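Local coordinates for methanol--corrinoid protein co-methyltransferase (Methanosarcina barkeri, PDB 2I2X) that catalyses methyl transfer from methanol to the cob(I)amide bound by its partner MtaC, using zinc, in the methanol pathway of methanogenesis, at residues 218-223 / 267-272; 285-290 / 309-314. One frame throughout, in Å; residues are numbered along the deposited sequence.

Interaction 1: residues 218-223 / 267-272; sequences TDCAQA and KDCGYE. With ZN (zinc ion), chain Q.
Cys220 and Cys269 face each other across a zinc ion. The metal lies 2.2 Å from Cys220 SG and 2.4 Å from Cys269 SG. The two bonds open at about 105° at the zinc, close to the tetrahedral value. Glu164 supplies the third protein ligand of the site. The two cysteine side chains leave their backbones differently. Cys220 SG is anti to its own N, whereas Cys269 SG sits between its N and carbonyl carbon (chi1 57°). Both sulfurs thereby reach one point between the segments.

Thr218 fills the space beside the metal ligands. Its CG2 points at the turn formed by 267-270, touching Cys269 SG at 3.2 Å and lying 3.3 Å from Gly270 N. This turn is type I, closed by Gly270 N on Lys267 O.

Glu272 reaches back from the other end. Its chain bends at chi2 and brings OE1 to 2.9 Å from Asp219 N, in a nearly straight bond (164°) that uses the syn lone pair. OE1 also accepts from Ser254, and OE2 pairs with Arg247. Replacing Glu272 by an alanine is likely to leave Asp219 N without this acceptor and to take from Arg247 its salt bridge to OE2, loosening the hold on the loop before Cys220. The Asp219 carboxylate serves the helix start: OD2 takes the Ala223 N-H from above its plane at 3.0 Å, and OD1 forms a salt bridge with Arg253.

Lys267 has a bent chain whose NZ forms a salt bridge with Glu84 and a hydrogen bond with Glu86. The contact joins the start of helix 220-230 to the loop that follows helix 240-259 and precedes helix 273-280. Helix 240-259 packs on Asp219 and Glu272, helix 181-210 also touches Asp219, and strand 285-287 touches Cys269.

Interaction 2: residues 285-290 / 309-314; sequences TMEGKT and CWSNES. With K (potassium ion), chain S.
Met286 N donates to Cys309 O at 2.9 Å, and Ser311 N donates to Met286 O, also at 2.9 Å. These two bonds pair strands 285-287 and 309-311 in parallel, as neighbouring strands of the TIM barrel. The axes of these short strands are inclined by 33°. Strand 40-43 flanks 309-311 on the other side and bonds to the backbone of Trp310.

Past the strand pair a water carries the bonding on. It accepts from Gly288 N and, more weakly, from Thr290 N, and it donates to Ser311 O at 2.7 Å. The same water sits over one face of the Trp310 ring, offset toward the rim. Trp310 CG is anti to its backbone N (chi1 -177°), which swings the ring across 286-290. CH2 then lies 3.3 Å from Gly288 N, and the ring NE1 bonds to Asp336. Thr290 OG1 shares that carboxylate, through the same oxygen, OD2. Lys289 NZ instead pairs with Asp336 of the second subunit.

On the face of the sheet opposite Trp310, Thr285 OG1 bonds to Glu42. Ser311 OG accepts from Glu313 N at 2.8 Å (160°), an ST turn, and is probably also hydrogen-bonded to Asp268. Beyond it Asn312 OD1 takes the Asn44 backbone N-H. Glu287 OE2 has His295 NE2 as its partner. The Glu287 and Glu313 carboxylates are modelled implausibly close, so their pairing is doubtful. The other Glu313 oxygen, OE1, lies 3.2 Å from the potassium ion, which Glu86 and Glu164 also bind.

How the interactions relate
Interaction 1 holds two zinc ligands and interaction 2 a potassium ligand. The two metal ions are 2.9 Å apart, and Glu164 binds both. The contacts have centres about 12 Å apart and meet through the turn at Asp268 and Cys269. The junction is the probable hydrogen bond between Asp268 OD2 and Ser311 OG, 2.7 Å apart. Cys269 N packs 3.2 Å from Glu287 OE1. The side chains of Glu313 and Cys269 come within about 3 Å at their nearest atoms. Ala221 of 218-223 and Ser314 of 309-314 both touch the corrinoid. The two contacts therefore line one site, consistent with methanol activation at the zinc beside the cobalt carrier.

Interaction 1: residues 218-223 / 267-272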
loop_
_atom_site.group_PDB
_atom_site.type_symbol
_atom_site.label_atom_id
_atom_site.label_comp_id
_atom_site.label_asym_id
_atom_site.label_seq_id
_atom_site.Cartn_x
_atom_site.Cartn_y
_atom_site.Cartn_z
ATOM N N THR A 218 12.796 15.338 14.297
ATOM C CA THR A 218 11.569 14.635 14.727
ATOM C C THR A 218 11.910 13.956 15.988
ATOM O O THR A 218 12.951 13.277 16.065
ATOM C CB THR A 218 11.337 13.310 13.958
ATOM O OG1 THR A 218 11.427 13.508 12.576
ATOM C CG2 THR A 218 10.033 12.714 14.268
ATOM N N ASP A 219 10.971 13.989 16.917
ATOM C CA ASP A 219 11.149 13.190 18.097
ATOM C C ASP A 219 10.869 11.701 17.960
ATOM O O ASP A 219 10.429 11.073 18.944
ATOM C CB ASP A 219 10.366 13.722 19.256
ATOM C CG ASP A 219 11.020 13.382 20.559
ATOM O OD1 ASP A 219 12.278 13.472 20.628
ATOM O OD2 ASP A 219 10.286 13.010 21.500
ATOM N N CYS A 220 11.128 11.140 16.777
ATOM C CA CYS A 220 10.852 9.733 16.496
ATOM C C CYS A 220 11.398 8.777 17.548
ATOM O O CYS A 220 10.712 7.857 17.987
ATOM C CB CYS A 220 11.455 9.328 15.169
ATOM S SG CYS A 220 10.527 7.915 14.420
ATOM N N ALA A 221 12.640 9.030 17.960
ATOM C CA ALA A 221 13.361 8.154 18.869
ATOM C C ALA A 221 12.736 8.110 20.261
ATOM O O ALA A 221 13.056 7.217 21.041
ATOM C CB ALA A 221 14.840 8.539 18.926
ATOM N N GLN A 222 11.830 9.036 20.559
ATOM C CA GLN A 222 11.202 9.106 21.889
ATOM C C GLN A 222 9.691 9.108 21.752
ATOM O O GLN A 222 9.080 8.079 21.970
ATOM C CB GLN A 222 11.695 10.330 22.715
ATOM C CG GLN A 222 13.223 10.346 23.022
ATOM C CD GLN A 222 13.735 11.736 23.440
ATOM O OE1 GLN A 222 13.330 12.754 22.882
ATOM N NE2 GLN A 222 14.619 11.768 24.423
ATOM N N ALA A 223 9.083 10.235 21.388
ATOM C CA ALA A 223 7.638 10.248 21.161
ATOM C C ALA A 223 7.049 9.096 20.244
ATOM O O ALA A 223 6.053 8.464 20.652
ATOM C CB ALA A 223 7.158 11.631 20.721
ATOM N N LYS A 267 10.340 16.850 9.428
ATOM C CA LYS A 267 10.147 15.436 9.132
ATOM C C LYS A 267 8.772 14.902 9.386
ATOM O O LYS A 267 8.160 15.183 10.399
ATOM C CB LYS A 267 11.118 14.590 9.951
ATOM C CG LYS A 267 12.501 14.516 9.332
ATOM C CD LYS A 267 12.536 13.400 8.335
ATOM C CE LYS A 267 12.510 12.069 9.045
ATOM N NZ LYS A 267 12.210 11.017 8.058
ATOM N N ASP A 268 8.351 14.055 8.452
ATOM C CA ASP A 268 7.049 13.396 8.431
ATOM C C ASP A 268 6.630 12.727 9.734
ATOM O O ASP A 268 5.490 12.866 10.169
ATOM C CB ASP A 268 7.016 12.387 7.276
ATOM C CG ASP A 268 8.161 11.393 7.328
ATOM O OD1 ASP A 268 9.002 11.470 8.258
ATOM O OD2 ASP A 268 8.218 10.513 6.448
ATOM N N CYS A 269 7.535 11.993 10.357
ATOM C CA CYS A 269 7.178 11.257 11.570
ATOM C C CYS A 269 7.106 12.155 12.816
ATOM O O CYS A 269 6.813 11.674 13.932
ATOM C CB CYS A 269 8.118 10.070 11.799
ATOM S SG CYS A 269 9.869 10.506 11.914
ATOM N N GLY A 270 7.330 13.445 12.606
ATOM C CA GLY A 270 7.131 14.464 13.646
ATOM C C GLY A 270 5.656 14.799 13.787
ATOM O O GLY A 270 5.200 15.864 13.366
ATOM N N TYR A 271 4.881 13.903 14.389
ATOM C CA TYR A 271 3.490 14.212 14.596
ATOM C C TYR A 271 3.284 15.482 15.407
ATOM O O TYR A 271 2.248 16.139 15.268
ATOM C CB TYR A 271 2.825 13.059 15.294
ATOM C CG TYR A 271 2.565 11.837 14.426
ATOM C CD1 TYR A 271 3.558 10.897 14.211
ATOM C CD2 TYR A 271 1.297 11.596 13.882
ATOM C CE1 TYR A 271 3.317 9.757 13.477
ATOM C CE2 TYR A 271 1.049 10.464 13.127
ATOM C CZ TYR A 271 2.069 9.535 12.933
ATOM O OH TYR A 271 1.853 8.367 12.204
ATOM N N GLU A 272 4.246 15.811 16.278
ATOM C CA GLU A 272 4.191 17.032 17.047
ATOM C C GLU A 272 4.374 18.283 16.170
ATOM O O GLU A 272 4.236 19.414 16.663
ATOM C CB GLU A 272 5.242 17.009 18.171
ATOM C CG GLU A 272 6.747 17.096 17.732
ATOM C CD GLU A 272 7.321 15.769 17.240
ATOM O OE1 GLU A 272 8.577 15.694 17.110
ATOM O OE2 GLU A 272 6.529 14.816 16.967
HETATM ZN ZN ZN Q . 11.032 8.455 12.321
#

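Interaction 2: residues 285-290 / 309-314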
loop_
_atom_site.group_PDB
_atom_site.type_symbol
_atom_site.label_atom_id
_atom_site.label_comp_id
_atom_site.label_asym_id
_atom_site.label_seq_id
_atom_site.Cartn_x
_atom_site.Cartn_y
_atom_site.Cartn_z
ATOM N N THR A 285 5.954 18.413 7.018
ATOM C CA THR A 285 5.430 17.171 6.503
ATOM C C THR A 285 4.707 16.390 7.594
ATOM O O THR A 285 5.107 16.427 8.766
ATOM C CB THR A 285 6.549 16.332 5.932
ATOM O OG1 THR A 285 7.275 17.141 5.009
ATOM C CG2 THR A 285 6.003 15.141 5.199
ATOM N N MET A 286 3.649 15.674 7.207
ATOM C CA MET A 286 2.945 14.778 8.143
ATOM C C MET A 286 2.768 13.406 7.504
ATOM O O MET A 286 3.035 13.240 6.297
ATOM C CB MET A 286 1.597 15.364 8.564
ATOM C CG MET A 286 1.661 16.805 9.085
ATOM S SD MET A 286 2.465 17.035 10.703
ATOM C CE MET A 286 1.305 16.272 11.872
ATOM N N GLU A 287 2.321 12.430 8.300
ATOM C CA GLU A 287 2.025 11.082 7.820
ATOM C C GLU A 287 0.894 10.508 8.650
ATOM O O GLU A 287 0.841 10.716 9.869
ATOM C CB GLU A 287 3.240 10.169 7.958
ATOM C CG GLU A 287 3.681 9.945 9.400
ATOM C CD GLU A 287 5.050 9.306 9.491
ATOM O OE1 GLU A 287 5.939 9.723 8.728
ATOM O OE2 GLU A 287 5.235 8.369 10.292
ATOM N N GLY A 288 0.001 9.769 8.003
ATOM C CA GLY A 288 -1.107 9.162 8.704
ATOM C C GLY A 288 -1.685 8.005 7.926
ATOM O O GLY A 288 -1.012 7.013 7.667
ATOM N N LYS A 289 -2.929 8.157 7.511
ATOM C CA LYS A 289 -3.644 7.074 6.842
ATOM C C LYS A 289 -2.891 6.443 5.658
ATOM O O LYS A 289 -3.117 5.262 5.362
ATOM C CB LYS A 289 -5.029 7.547 6.404
ATOM C CG LYS A 289 -5.049 8.407 5.172
ATOM C CD LYS A 289 -6.442 8.470 4.640
ATOM C CE LYS A 289 -6.681 9.689 3.776
ATOM N NZ LYS A 289 -8.167 9.850 3.539
ATOM N N THR A 290 -2.051 7.233 4.977
ATOM C CA THR A 290 -1.307 6.780 3.818
ATOM C C THR A 290 0.164 6.469 4.157
ATOM O O THR A 290 1.045 6.442 3.275
ATOM C CB THR A 290 -1.443 7.745 2.635
ATOM O OG1 THR A 290 -2.824 8.053 2.445
ATOM C CG2 THR A 290 -0.921 7.095 1.315
ATOM N N CYS A 309 3.471 18.878 3.475
ATOM C CA CYS A 309 3.836 17.689 2.691
ATOM C C CYS A 309 3.246 16.458 3.354
ATOM O O CYS A 309 2.958 16.473 4.551
ATOM C CB CYS A 309 5.352 17.589 2.498
ATOM S SG CYS A 309 6.068 19.205 2.032
ATOM N N TRP A 310 3.037 15.410 2.570
ATOM C CA TRP A 310 2.249 14.259 3.006
ATOM C C TRP A 310 3.025 13.027 2.609
ATOM O O TRP A 310 3.312 12.822 1.420
ATOM C CB TRP A 310 0.895 14.309 2.338
ATOM C CG TRP A 310 -0.120 13.248 2.687
ATOM C CD1 TRP A 310 -0.835 12.493 1.793
ATOM C CD2 TRP A 310 -0.584 12.873 3.990
ATOM N NE1 TRP A 310 -1.701 11.660 2.456
ATOM C CE2 TRP A 310 -1.582 11.877 3.806
ATOM C CE3 TRP A 310 -0.261 13.276 5.295
ATOM C CZ2 TRP A 310 -2.262 11.271 4.882
ATOM C CZ3 TRP A 310 -0.939 12.678 6.370
ATOM C CH2 TRP A 310 -1.930 11.680 6.150
ATOM N N SER A 311 3.394 12.244 3.628
ATOM C CA SER A 311 4.298 11.129 3.477
ATOM C C SER A 311 3.717 9.724 3.825
ATOM O O SER A 311 2.760 9.618 4.588
ATOM C CB SER A 311 5.526 11.426 4.332
ATOM O OG SER A 311 6.280 10.252 4.600
ATOM N N ASN A 312 4.335 8.673 3.271
ATOM C CA ASN A 312 3.992 7.266 3.566
ATOM C C ASN A 312 4.952 6.645 4.563
ATOM O O ASN A 312 4.905 5.426 4.804
ATOM C CB ASN A 312 4.065 6.413 2.286
ATOM C CG ASN A 312 5.489 6.285 1.783
ATOM O OD1 ASN A 312 6.151 7.292 1.587
ATOM N ND2 ASN A 312 5.983 5.049 1.618
ATOM N N GLU A 313 5.861 7.483 5.091
ATOM C CA GLU A 313 6.796 7.142 6.178
ATOM C C GLU A 313 7.905 6.235 5.685
ATOM O O GLU A 313 9.072 6.609 5.686
ATOM C CB GLU A 313 6.069 6.544 7.388
ATOM C CG GLU A 313 6.968 6.003 8.496
ATOM C CD GLU A 313 7.948 7.036 9.076
ATOM O OE1 GLU A 313 8.883 6.597 9.789
ATOM O OE2 GLU A 313 7.796 8.267 8.838
ATOM N N SER A 314 7.534 5.042 5.241
ATOM C CA SER A 314 8.487 4.101 4.701
ATOM C C SER A 314 7.808 2.830 4.192
ATOM O O SER A 314 6.777 2.399 4.722
ATOM C CB SER A 314 9.500 3.712 5.762
ATOM O OG SER A 314 10.614 3.143 5.102
HETATM K K K S . 11.927 7.434 9.792
HETATM O O HOH W 1 0.228 9.374 5.359
#